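Local coordinates for protein hepatocyte growth factor-regulated tyrosine kinase substrate (Drosophila melanogaster, PDB 1DVP) that is essential for endosome membrane invagination and multivesicular body formation and restrains tyrosine kinase receptor signalling by promoting degradation of the active receptors, at residues E11-H16 and P24-I29; A45-K50 and L63-S68; M89-L94 and T131-K136; K194-P199 and A215-G220; D31-K36 and K71-P76. All blocks are in the same frame, centred on the assembly; numbering follows the deposited sequence.

Contact 1. Residues E11-H16 and P24-I29; sequences ENATSH and PSILLI
The carboxamide of N12 is the flat group that faces S25, and it meets it through its nitrogen end rather than by laying a face on the opposite helix. N12 ND2 stands 3.9 Å from S25 OG, too far for a direct bond, and a water closes the gap: it accepts from N12 ND2 at 2.6 Å and donates to S25 OG at 2.8 Å. The serine oxygen also bonds to D22 OD2, so that one hydroxyl is gripped from two quarters. Behind the amide, CB of N12 rests against S25 OG at 3.5 Å. With its CG anti to the carbonyl carbon (chi1 -78°), N12 keeps this end of its side chain beside the serine.

Beside the polar bridge the helices meet through small groups. A13 points its methyl at the opposite helix, where it touches CG1 of I26 at 3.9 Å and CB of S25 at 4.1 Å. The small residues let the backbones come close, the CA atoms of A13 and S25 being 5.8 Å apart.

The contact joins helices 5-14 and 23-34 at the N-terminal end of the VHS superhelix. I26 also packs on S68 of helix 56-72, E11 forms a salt bridge with K50 of helix 40-51, and L28, on the same helix as S25, meets T174 of the second subunit.

Contact 2. Residues A45-K50 and L63-S68; sequences AAIKKK and LLVLES
Van der Waals packing between apolar side chains carries this contact, with I47 as the projecting residue. Its two branches part at CB and serve different partners. CG2 of I47 stands anti to the backbone N (chi1 of CG1 -74°) and approaches CG of L66 at 4.1 Å, while the CG1 arm extends to place CD1 of I47 3.8 Å from CG1 of V65. CG1 of I47 adds a looser touch to CG1 of V65, at 4.1 Å. On both partners the isoleucine chain lies aslant instead of meeting them end on. The backbones stay well apart, with 7.1 Å between the CA atoms of I47 and L66, so the side chains alone span the space.

Polar interactions lie off this interface. No hydrogen bond crosses it, and E67 forms a salt bridge with K105 of helix 100-116. V65 also touches L10 of helix 5-14, and L66 reaches W113 of helix 100-116, so helices 40-51 and 56-72 pack against each other within the all-helical VHS superhelix.

With all three touching residues buried and apolar, the pairing rests on shape and the exclusion of water, and no directional bond fixes the angle between the helices.

Contact 3. Residues M89-L94 and T131-K136; sequences MFSSFL and TILKAK
L133 contributes the largest share of the buried surface here, and its CD2 methyl does most of the touching. CG stands anti to the carbonyl carbon (chi1 -70°), which sends the isobutyl group from helix 125-135 across to helix 84-96. There CD2 of L133 lies 3.3 Å from OG of S91, a close approach of a methyl to an oxygen, with CG of L133 3.8 Å from the same hydroxyl. S91 turns OG anti to its own nitrogen (chi1 -162°), and the oxygen thus faces the leucine directly.

One turn further along the same helix, L94 meets the same methyl. The two leucines reach toward each other tip to tip, and CD1 and CD2 of L94 are both about 4.1 Å from CD2 of L133, so that its fork straddles that one methyl.

These are the packed helices of the VHS superhelix toward its C-terminal end, with the CA atoms of S91 and L133 7.7 Å apart. Cutting L133 back to an alanine would probably open a gap between the helices, leaving S91 OG and the methyls of L94 without the group they close upon. H138, in the loop after helix 125-135, touches both L94 and L133, and L94 also packs on M106 and L107 of helix 100-116. L133 touches E95 as well, just beyond L94 on helix 84-96.

Contact 4. Residues K194-P199 and A215-G220; sequences KQCPLP and AALQRG
C196 and L217 are brought together by two first torsions: SG of the cysteine sits between its backbone N and carbonyl carbon (chi1 69°), turned to the helix, and CG of the leucine lies anti to its carbonyl carbon (chi1 -82°), which carries its methyls out to the strand. CD1 of L217 then touches SG of C196 at 3.5 Å. The same methyl meets CD2 of L198 at 3.4 Å, tighter than usual for two carbons, while CD2 of L217 stays 4.1 Å from that L198 methyl. The two leucine chains cross at about a right angle, and one methyl of L217 touches both partners.

Strand 194-198 pairs antiparallel with strand 206-209, and helix 211-219 closes over it in the FYVE zinc finger. L217 lies about 7 Å, between nearest atoms, from a zinc ion whose ligands are C180, C183, C210 and C213. C196 is not among the ligands of either zinc.

No hydrogen bond crosses between segments 194-199 and 215-220, where L217 is the helix residue that touches. Their pairing is apolar, with C196 serving as a packing residue beside a metal-bound scaffold, while the K194-D211 salt bridge also ties the strand to the start of the same helix.

Contact 5. Residues D31-K36 and K71-P76; sequences DEINQK and KNCGAP
N72, which N34 meets across the contact, is itself held by its polar end: its OD1 forms a hydrogen bond with the backbone N of D153. The backbone O of the same N72 lies 3.8 Å from CG of N34, whose carboxamide reaches over from helix 23-34. That amide end also lies against C73, with CG of N34 4.0 Å from the cysteine SG.

C73 takes a large part of the contact. It stands where helix 56-72 gives out, and its sulfur, anti to the carbonyl carbon (chi1 -58°), is directed at the opposite helix. There SG of C73 touches CB of I33 at 4.1 Å, and the isoleucine's CG2 comes within 4.2 Å of CB of C73. The backbones are close as well, with 5.9 Å between the CA atoms of N34 and C73.

Two helix ends of the VHS superhelix thus meet. Helix 23-34 finishes in a Schellman motif in which K36 has positive phi (70°) and K36 N bonds to I33 O at 3.1 Å. Across from it, the chain turns after C73 and runs on into the next helix. Replacing N34 by an alanine would probably uncover part of C73 and remove the polar group that lies beside the N72 carbonyl.

The second subunit reaches this place: F173 of that chain packs on both N34 and N72. D31 takes backbone hydrogen bonds from F173 and T174 of the second subunit, which ties helix 23-34 to that subunit one turn before N34.

Contacts 1, 2, 3 and 5 lie in the VHS superhelix and are largely buried, whereas contact 4, in the FYVE zinc finger, is partly buried. Helix 23-34 serves contacts 1 and 5, and helix 56-72 serves contacts 2 and 5. Contact 3 lies toward the C-terminal end of the superhelix and touches contact 2 through K48 on M89 and L66 on F90. Contacts 2 and 4 are apolar, contact 3 sets a hydroxyl against methyls, contact 1 adds a water bridge, and contact 5 mixes an asparagine carboxamide with cysteine and isoleucine at two helix ends. Contacts 1 and 5 border the second subunit. L27 of contact 1 packs on P199 of contact 4, linking the domains.

Contact 1. Residues E11-H16 and P24-I29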
# COMPACT_ATOMS: atom_id res chain seq x y z
N GLU A 11 -4.12 13.37 -30.51
CA GLU A 11 -5.43 13.91 -30.91
C GLU A 11 -6.37 13.78 -29.71
O GLU A 11 -6.99 14.74 -29.29
CB GLU A 11 -6.03 13.11 -32.08
CG GLU A 11 -5.41 13.38 -33.40
CD GLU A 11 -5.75 14.73 -33.97
OE1 GLU A 11 -5.22 15.05 -35.06
OE2 GLU A 11 -6.52 15.48 -33.34
N ASN A 12 -6.47 12.57 -29.17
CA ASN A 12 -7.31 12.30 -28.00
C ASN A 12 -7.01 13.25 -26.85
O ASN A 12 -7.89 13.90 -26.34
CB ASN A 12 -7.13 10.88 -27.49
CG ASN A 12 -7.87 9.83 -28.32
OD1 ASN A 12 -8.76 10.16 -29.11
ND2 ASN A 12 -7.52 8.57 -28.13
N ALA A 13 -5.74 13.32 -26.46
CA ALA A 13 -5.30 14.17 -25.35
C ALA A 13 -5.48 15.70 -25.55
O ALA A 13 -5.61 16.48 -24.58
CB ALA A 13 -3.85 13.84 -25.03
N THR A 14 -5.46 16.16 -26.80
CA THR A 14 -5.61 17.61 -27.02
C THR A 14 -6.99 17.99 -27.58
O THR A 14 -7.21 19.13 -27.98
CB THR A 14 -4.58 18.13 -27.99
OG1 THR A 14 -4.71 17.42 -29.22
CG2 THR A 14 -3.19 17.99 -27.41
N SER A 15 -7.89 17.02 -27.63
CA SER A 15 -9.24 17.23 -28.11
C SER A 15 -10.01 18.31 -27.32
O SER A 15 -10.13 18.23 -26.09
CB SER A 15 -9.99 15.90 -28.02
OG SER A 15 -11.35 16.09 -28.37
N HIS A 16 -10.55 19.30 -28.02
CA HIS A 16 -11.28 20.36 -27.34
C HIS A 16 -12.54 19.84 -26.62
O HIS A 16 -13.08 20.53 -25.75
CB HIS A 16 -11.65 21.47 -28.32
CG HIS A 16 -12.64 21.05 -29.36
ND1 HIS A 16 -12.30 20.21 -30.41
CD2 HIS A 16 -13.98 21.22 -29.43
CE1 HIS A 16 -13.40 19.88 -31.06
NE2 HIS A 16 -14.42 20.47 -30.49
N PRO A 24 -5.09 8.94 -19.28
CA PRO A 24 -4.74 7.65 -19.89
C PRO A 24 -3.97 7.83 -21.22
O PRO A 24 -2.98 7.15 -21.44
CB PRO A 24 -6.11 6.97 -20.09
CG PRO A 24 -6.88 7.48 -18.87
CD PRO A 24 -6.51 8.97 -18.87
N SER A 25 -4.40 8.75 -22.07
CA SER A 25 -3.71 8.99 -23.37
C SER A 25 -2.37 9.69 -23.13
O SER A 25 -1.39 9.46 -23.83
CB SER A 25 -4.55 9.88 -24.32
OG SER A 25 -5.78 9.27 -24.70
N ILE A 26 -2.33 10.56 -22.13
CA ILE A 26 -1.09 11.25 -21.86
C ILE A 26 0.01 10.28 -21.34
O ILE A 26 1.20 10.39 -21.72
CB ILE A 26 -1.32 12.41 -20.85
CG1 ILE A 26 -2.14 13.53 -21.55
CG2 ILE A 26 0.00 12.94 -20.37
CD1 ILE A 26 -2.69 14.66 -20.58
N LEU A 27 -0.39 9.35 -20.47
CA LEU A 27 0.50 8.37 -19.92
C LEU A 27 0.95 7.42 -21.06
O LEU A 27 2.11 6.96 -21.09
CB LEU A 27 -0.20 7.62 -18.75
CG LEU A 27 -0.49 8.58 -17.55
CD1 LEU A 27 -1.15 7.83 -16.40
CD2 LEU A 27 0.84 9.26 -17.09
N LEU A 28 0.05 7.13 -22.00
CA LEU A 28 0.40 6.29 -23.18
C LEU A 28 1.48 7.03 -24.02
O LEU A 28 2.44 6.40 -24.50
CB LEU A 28 -0.86 6.04 -24.04
CG LEU A 28 -1.78 4.87 -23.68
CD1 LEU A 28 -3.01 4.86 -24.61
CD2 LEU A 28 -0.98 3.49 -23.87
N ILE A 29 1.33 8.34 -24.20
CA ILE A 29 2.31 9.13 -24.94
C ILE A 29 3.68 9.02 -24.25
O ILE A 29 4.66 8.71 -24.90
CB ILE A 29 1.85 10.64 -25.09
CG1 ILE A 29 0.74 10.72 -26.14
CG2 ILE A 29 3.06 11.56 -25.53
CD1 ILE A 29 0.09 12.04 -26.26
O HOH W 1 -5.86 7.23 -26.68

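Contact 2. Residues A45-K50 and L63-S68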
# COMPACT_ATOMS: atom_id res chain seq x y z
N ALA A 45 7.48 17.96 -32.29
CA ALA A 45 7.03 18.69 -33.47
C ALA A 45 5.52 18.55 -33.58
O ALA A 45 4.80 19.50 -33.89
CB ALA A 45 7.72 18.12 -34.75
N ALA A 46 5.03 17.34 -33.33
CA ALA A 46 3.60 17.12 -33.37
C ALA A 46 2.99 17.93 -32.21
O ALA A 46 1.91 18.51 -32.34
CB ALA A 46 3.28 15.61 -33.23
N ILE A 47 3.68 18.00 -31.08
CA ILE A 47 3.17 18.77 -29.95
C ILE A 47 3.11 20.25 -30.32
O ILE A 47 2.14 20.94 -30.04
CB ILE A 47 4.04 18.58 -28.68
CG1 ILE A 47 3.77 17.19 -28.08
CG2 ILE A 47 3.71 19.63 -27.63
CD1 ILE A 47 4.64 16.85 -26.87
N LYS A 48 4.15 20.74 -30.96
CA LYS A 48 4.15 22.15 -31.35
C LYS A 48 2.92 22.49 -32.20
O LYS A 48 2.27 23.49 -31.96
CB LYS A 48 5.41 22.52 -32.11
CG LYS A 48 6.62 22.78 -31.26
CD LYS A 48 7.79 23.04 -32.21
CE LYS A 48 9.14 22.76 -31.58
NZ LYS A 48 10.07 22.10 -32.58
N LYS A 49 2.61 21.67 -33.19
CA LYS A 49 1.44 21.94 -34.02
C LYS A 49 0.16 22.07 -33.21
O LYS A 49 -0.70 22.91 -33.50
CB LYS A 49 1.28 20.86 -35.06
CG LYS A 49 2.46 20.82 -36.00
CD LYS A 49 2.31 19.76 -37.06
CE LYS A 49 3.54 19.75 -37.97
NZ LYS A 49 3.41 18.70 -39.02
N LYS A 50 0.04 21.24 -32.17
CA LYS A 50 -1.13 21.28 -31.32
C LYS A 50 -1.09 22.53 -30.44
O LYS A 50 -2.14 23.06 -30.08
CB LYS A 50 -1.23 20.01 -30.46
CG LYS A 50 -1.50 18.75 -31.26
CD LYS A 50 -2.87 18.73 -31.94
CE LYS A 50 -3.00 17.45 -32.77
NZ LYS A 50 -4.23 17.41 -33.62
N LEU A 63 -0.03 21.88 -23.99
CA LEU A 63 0.98 22.35 -23.04
C LEU A 63 1.08 21.36 -21.88
O LEU A 63 2.16 21.14 -21.33
CB LEU A 63 0.65 23.76 -22.51
CG LEU A 63 0.79 24.85 -23.59
CD1 LEU A 63 0.44 26.21 -23.04
CD2 LEU A 63 2.24 24.85 -24.10
N LEU A 64 -0.06 20.79 -21.49
CA LEU A 64 -0.11 19.80 -20.43
C LEU A 64 0.65 18.54 -20.94
O LEU A 64 1.42 17.93 -20.20
CB LEU A 64 -1.57 19.45 -20.11
CG LEU A 64 -1.75 18.39 -19.03
CD1 LEU A 64 -1.04 18.80 -17.72
CD2 LEU A 64 -3.23 18.16 -18.79
N VAL A 65 0.43 18.16 -22.20
CA VAL A 65 1.13 17.01 -22.75
C VAL A 65 2.63 17.28 -22.65
O VAL A 65 3.42 16.42 -22.25
CB VAL A 65 0.70 16.73 -24.24
CG1 VAL A 65 1.61 15.66 -24.89
CG2 VAL A 65 -0.75 16.29 -24.26
N LEU A 66 3.03 18.49 -23.02
CA LEU A 66 4.43 18.89 -22.97
C LEU A 66 5.01 18.83 -21.55
O LEU A 66 6.10 18.33 -21.35
CB LEU A 66 4.55 20.32 -23.52
CG LEU A 66 5.82 20.69 -24.31
CD1 LEU A 66 5.96 22.22 -24.25
CD2 LEU A 66 7.10 19.98 -23.80
N GLU A 67 4.27 19.32 -20.57
CA GLU A 67 4.73 19.28 -19.19
C GLU A 67 5.02 17.83 -18.77
O GLU A 67 6.01 17.54 -18.09
CB GLU A 67 3.66 19.89 -18.30
CG GLU A 67 3.92 19.83 -16.78
CD GLU A 67 2.73 20.41 -16.01
OE1 GLU A 67 1.80 20.92 -16.69
OE2 GLU A 67 2.70 20.36 -14.76
N SER A 68 4.13 16.93 -19.19
CA SER A 68 4.23 15.52 -18.87
C SER A 68 5.40 14.78 -19.47
O SER A 68 6.00 13.97 -18.78
CB SER A 68 2.93 14.79 -19.25
OG SER A 68 1.86 15.33 -18.54

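Contact 3. Residues M89-L94 and T131-K136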
# COMPACT_ATOMS: atom_id res chain seq x y z
N MET A 89 11.17 30.47 -28.71
CA MET A 89 9.88 30.19 -29.34
C MET A 89 8.82 30.22 -28.24
O MET A 89 7.76 30.83 -28.38
CB MET A 89 9.87 28.79 -29.98
CG MET A 89 9.15 27.72 -29.12
SD MET A 89 7.33 27.42 -29.41
CE MET A 89 7.51 25.83 -30.26
N PHE A 90 9.12 29.56 -27.13
CA PHE A 90 8.18 29.52 -26.04
C PHE A 90 7.83 30.94 -25.70
O PHE A 90 6.68 31.27 -25.39
CB PHE A 90 8.80 28.81 -24.85
CG PHE A 90 8.83 27.32 -25.01
CD1 PHE A 90 9.82 26.56 -24.41
CD2 PHE A 90 7.85 26.67 -25.76
CE1 PHE A 90 9.84 25.16 -24.55
CE2 PHE A 90 7.86 25.29 -25.90
CZ PHE A 90 8.86 24.53 -25.29
N SER A 91 8.83 31.79 -25.80
CA SER A 91 8.60 33.18 -25.46
C SER A 91 7.67 33.88 -26.42
O SER A 91 6.66 34.46 -26.00
CB SER A 91 9.92 33.92 -25.39
OG SER A 91 9.69 35.11 -24.67
N SER A 92 8.00 33.85 -27.71
CA SER A 92 7.14 34.52 -28.68
C SER A 92 5.76 33.92 -28.67
O SER A 92 4.78 34.63 -28.85
CB SER A 92 7.73 34.47 -30.09
OG SER A 92 8.59 33.36 -30.27
N PHE A 93 5.70 32.62 -28.44
CA PHE A 93 4.44 31.91 -28.41
C PHE A 93 3.51 32.49 -27.35
O PHE A 93 2.39 32.87 -27.65
CB PHE A 93 4.69 30.42 -28.12
CG PHE A 93 3.43 29.62 -27.89
CD1 PHE A 93 2.65 29.19 -28.96
CD2 PHE A 93 3.02 29.31 -26.60
CE1 PHE A 93 1.48 28.45 -28.75
CE2 PHE A 93 1.86 28.58 -26.38
CZ PHE A 93 1.09 28.15 -27.46
N LEU A 94 3.99 32.56 -26.11
CA LEU A 94 3.15 33.06 -25.04
C LEU A 94 2.85 34.54 -25.20
O LEU A 94 1.82 35.04 -24.73
CB LEU A 94 3.82 32.81 -23.69
CG LEU A 94 5.03 33.68 -23.36
CD1 LEU A 94 4.60 35.00 -22.72
CD2 LEU A 94 5.92 32.91 -22.40
N THR A 131 14.34 35.46 -17.23
CA THR A 131 14.98 36.72 -16.90
C THR A 131 14.37 37.80 -17.79
O THR A 131 13.82 38.79 -17.34
CB THR A 131 16.50 36.66 -17.17
OG1 THR A 131 17.05 35.45 -16.62
CG2 THR A 131 17.20 37.84 -16.53
N ILE A 132 14.47 37.55 -19.09
CA ILE A 132 13.97 38.44 -20.11
C ILE A 132 12.46 38.69 -20.03
O ILE A 132 12.00 39.80 -20.29
CB ILE A 132 14.29 37.88 -21.49
CG1 ILE A 132 15.80 37.67 -21.60
CG2 ILE A 132 13.75 38.80 -22.55
CD1 ILE A 132 16.27 37.18 -22.96
N LEU A 133 11.70 37.66 -19.68
CA LEU A 133 10.25 37.79 -19.57
C LEU A 133 9.90 38.54 -18.29
O LEU A 133 8.94 39.31 -18.27
CB LEU A 133 9.59 36.40 -19.58
CG LEU A 133 9.60 35.61 -20.90
CD1 LEU A 133 9.54 34.12 -20.60
CD2 LEU A 133 8.44 36.03 -21.78
N LYS A 134 10.66 38.31 -17.23
CA LYS A 134 10.40 39.01 -15.97
C LYS A 134 10.92 40.43 -16.09
O LYS A 134 10.49 41.34 -15.38
CB LYS A 134 11.07 38.30 -14.77
CG LYS A 134 10.18 37.27 -14.08
CD LYS A 134 10.86 36.60 -12.88
CE LYS A 134 10.84 37.46 -11.61
NZ LYS A 134 9.54 37.36 -10.86
N ALA A 135 11.84 40.62 -17.04
CA ALA A 135 12.43 41.92 -17.31
C ALA A 135 11.59 42.67 -18.34
O ALA A 135 11.57 43.90 -18.36
CB ALA A 135 13.86 41.74 -17.82
N LYS A 136 10.88 41.93 -19.19
CA LYS A 136 10.03 42.52 -20.23
C LYS A 136 8.66 42.97 -19.70
O LYS A 136 7.83 43.48 -20.45
CB LYS A 136 9.83 41.51 -21.36
CG LYS A 136 8.99 42.01 -22.51
CD LYS A 136 8.48 40.86 -23.36
CE LYS A 136 9.57 39.83 -23.63
NZ LYS A 136 10.83 40.46 -24.11

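Contact 4. Residues K194-P199 and A215-G220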
# COMPACT_ATOMS: atom_id res chain seq x y z
N LYS A 194 -12.08 9.51 3.15
CA LYS A 194 -12.49 10.08 1.87
C LYS A 194 -11.66 9.44 0.75
O LYS A 194 -10.61 8.83 0.96
CB LYS A 194 -12.28 11.60 1.81
CG LYS A 194 -13.07 12.44 2.87
CD LYS A 194 -12.75 13.92 2.68
CE LYS A 194 -12.99 14.80 3.95
NZ LYS A 194 -11.67 15.42 4.32
N GLN A 195 -12.16 9.57 -0.46
CA GLN A 195 -11.49 8.99 -1.60
C GLN A 195 -11.67 9.89 -2.79
O GLN A 195 -12.51 10.81 -2.77
CB GLN A 195 -12.05 7.61 -1.87
CG GLN A 195 -13.54 7.58 -2.11
CD GLN A 195 -13.99 6.16 -2.34
OE1 GLN A 195 -13.46 5.24 -1.69
NE2 GLN A 195 -14.97 5.95 -3.25
N CYS A 196 -10.86 9.64 -3.81
CA CYS A 196 -10.89 10.40 -5.05
C CYS A 196 -9.96 9.74 -6.05
O CYS A 196 -9.12 8.89 -5.70
CB CYS A 196 -10.49 11.87 -4.84
SG CYS A 196 -8.77 12.16 -4.43
N PRO A 197 -10.13 10.09 -7.34
CA PRO A 197 -9.24 9.46 -8.32
C PRO A 197 -7.88 10.11 -8.33
O PRO A 197 -7.71 11.22 -7.82
CB PRO A 197 -10.03 9.60 -9.64
CG PRO A 197 -10.85 10.80 -9.43
CD PRO A 197 -11.30 10.71 -7.98
N LEU A 198 -6.87 9.40 -8.85
CA LEU A 198 -5.54 9.99 -8.93
C LEU A 198 -5.13 9.65 -10.34
O LEU A 198 -4.21 8.85 -10.62
CB LEU A 198 -4.63 9.35 -7.91
CG LEU A 198 -5.11 9.60 -6.46
CD1 LEU A 198 -4.33 8.69 -5.53
CD2 LEU A 198 -4.91 11.05 -6.08
N PRO A 199 -5.82 10.29 -11.27
CA PRO A 199 -5.54 10.01 -12.68
C PRO A 199 -4.08 10.24 -13.13
O PRO A 199 -3.60 9.60 -14.06
CB PRO A 199 -6.62 10.83 -13.40
CG PRO A 199 -6.82 12.03 -12.47
CD PRO A 199 -6.71 11.46 -11.08
N ALA A 215 -7.18 17.56 0.68
CA ALA A 215 -7.28 19.03 0.67
C ALA A 215 -6.38 19.60 -0.41
O ALA A 215 -6.81 20.51 -1.15
CB ALA A 215 -6.90 19.60 2.05
N ALA A 216 -5.16 19.07 -0.50
CA ALA A 216 -4.15 19.54 -1.47
C ALA A 216 -4.55 19.26 -2.90
O ALA A 216 -4.28 20.09 -3.78
CB ALA A 216 -2.74 18.90 -1.16
N LEU A 217 -5.18 18.11 -3.11
CA LEU A 217 -5.66 17.68 -4.42
C LEU A 217 -6.86 18.55 -4.82
O LEU A 217 -7.07 18.82 -5.99
CB LEU A 217 -6.12 16.21 -4.38
CG LEU A 217 -5.04 15.12 -4.50
CD1 LEU A 217 -5.66 13.76 -4.20
CD2 LEU A 217 -4.39 15.12 -5.92
N GLN A 218 -7.63 18.96 -3.82
CA GLN A 218 -8.81 19.77 -4.06
C GLN A 218 -8.35 21.15 -4.59
O GLN A 218 -9.02 21.72 -5.43
CB GLN A 218 -9.62 19.87 -2.76
CG GLN A 218 -11.11 20.26 -2.92
CD GLN A 218 -12.08 19.08 -3.23
OE1 GLN A 218 -13.22 19.07 -2.73
NE2 GLN A 218 -11.64 18.10 -4.04
N ARG A 219 -7.18 21.63 -4.13
CA ARG A 219 -6.58 22.91 -4.56
C ARG A 219 -5.93 22.78 -5.95
O ARG A 219 -6.58 23.00 -7.00
CB ARG A 219 -5.48 23.37 -3.60
CG ARG A 219 -5.93 23.99 -2.28
CD ARG A 219 -5.19 23.35 -1.08
NE ARG A 219 -3.73 23.36 -1.19
CZ ARG A 219 -2.90 22.77 -0.32
NH1 ARG A 219 -3.40 22.11 0.75
NH2 ARG A 219 -1.58 22.83 -0.50
N GLY A 220 -4.65 22.41 -5.95
CA GLY A 220 -3.91 22.24 -7.19
C GLY A 220 -4.68 21.43 -8.24
O GLY A 220 -4.63 20.17 -8.19
OXT GLY A 220 -5.35 22.04 -9.10

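Contact 5. Residues D31-K36 and K71-P76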
# COMPACT_ATOMS: atom_id res chain seq x y z
N ASP A 31 4.89 6.65 -22.28
CA ASP A 31 5.43 5.30 -22.52
C ASP A 31 5.95 5.14 -23.97
O ASP A 31 7.04 4.58 -24.21
CB ASP A 31 4.36 4.24 -22.24
CG ASP A 31 4.17 3.99 -20.73
OD1 ASP A 31 5.12 4.28 -19.96
OD2 ASP A 31 3.09 3.50 -20.35
N GLU A 32 5.16 5.62 -24.96
CA GLU A 32 5.58 5.49 -26.37
C GLU A 32 6.94 6.16 -26.59
O GLU A 32 7.75 5.63 -27.33
CB GLU A 32 4.54 6.06 -27.35
CG GLU A 32 3.17 5.38 -27.21
CD GLU A 32 2.02 5.94 -28.06
OE1 GLU A 32 1.57 7.11 -27.86
OE2 GLU A 32 1.52 5.18 -28.91
N ILE A 33 7.21 7.28 -25.93
CA ILE A 33 8.49 7.94 -26.11
C ILE A 33 9.60 7.16 -25.38
O ILE A 33 10.68 6.88 -25.94
CB ILE A 33 8.44 9.39 -25.57
CG1 ILE A 33 7.43 10.20 -26.40
CG2 ILE A 33 9.83 10.02 -25.61
CD1 ILE A 33 7.29 11.70 -25.91
N ASN A 34 9.30 6.79 -24.14
CA ASN A 34 10.23 6.04 -23.31
C ASN A 34 10.61 4.71 -23.97
O ASN A 34 11.76 4.30 -23.92
CB ASN A 34 9.61 5.82 -21.93
CG ASN A 34 9.57 7.11 -21.06
OD1 ASN A 34 8.80 7.18 -20.12
ND2 ASN A 34 10.40 8.10 -21.38
N GLN A 35 9.65 4.06 -24.63
CA GLN A 35 9.93 2.78 -25.28
C GLN A 35 10.45 2.88 -26.74
O GLN A 35 10.64 1.88 -27.40
CB GLN A 35 8.70 1.87 -25.20
CG GLN A 35 8.44 1.36 -23.78
CD GLN A 35 7.18 0.50 -23.63
OE1 GLN A 35 6.07 0.92 -24.01
NE2 GLN A 35 7.33 -0.72 -23.05
N LYS A 36 10.69 4.10 -27.21
CA LYS A 36 11.17 4.37 -28.56
C LYS A 36 10.17 4.09 -29.71
O LYS A 36 10.57 3.81 -30.84
CB LYS A 36 12.46 3.58 -28.84
CG LYS A 36 13.47 3.55 -27.70
CD LYS A 36 14.20 4.86 -27.55
CE LYS A 36 15.59 4.63 -26.95
NZ LYS A 36 15.58 4.30 -25.49
N LYS A 71 8.48 15.96 -17.83
CA LYS A 71 8.58 15.38 -16.52
C LYS A 71 8.79 13.84 -16.48
O LYS A 71 9.51 13.32 -15.59
CB LYS A 71 7.34 15.73 -15.72
CG LYS A 71 7.31 15.11 -14.37
CD LYS A 71 6.39 15.87 -13.48
CE LYS A 71 5.08 15.12 -13.34
NZ LYS A 71 4.17 15.90 -12.43
N ASN A 72 8.17 13.11 -17.41
CA ASN A 72 8.25 11.65 -17.41
C ASN A 72 9.15 10.98 -18.42
O ASN A 72 9.24 9.76 -18.42
CB ASN A 72 6.84 11.05 -17.60
CG ASN A 72 5.92 11.41 -16.48
OD1 ASN A 72 6.35 11.56 -15.33
ND2 ASN A 72 4.65 11.55 -16.79
N CYS A 73 9.81 11.74 -19.29
CA CYS A 73 10.62 11.10 -20.31
C CYS A 73 12.16 11.36 -20.33
O CYS A 73 12.85 10.93 -21.25
CB CYS A 73 9.98 11.38 -21.68
SG CYS A 73 8.22 10.76 -21.74
N GLY A 74 12.65 12.04 -19.30
CA GLY A 74 14.08 12.30 -19.14
C GLY A 74 14.90 13.10 -20.16
O GLY A 74 14.39 13.89 -20.94
N ALA A 75 16.20 12.86 -20.14
CA ALA A 75 17.12 13.57 -21.02
C ALA A 75 16.80 13.52 -22.50
O ALA A 75 16.96 14.53 -23.18
CB ALA A 75 18.56 13.09 -20.77
N PRO A 76 16.35 12.38 -23.03
CA PRO A 76 16.05 12.40 -24.47
C PRO A 76 15.10 13.56 -24.86
O PRO A 76 15.25 14.20 -25.91
CB PRO A 76 15.44 11.03 -24.71
CG PRO A 76 16.17 10.16 -23.75
CD PRO A 76 16.18 11.02 -22.49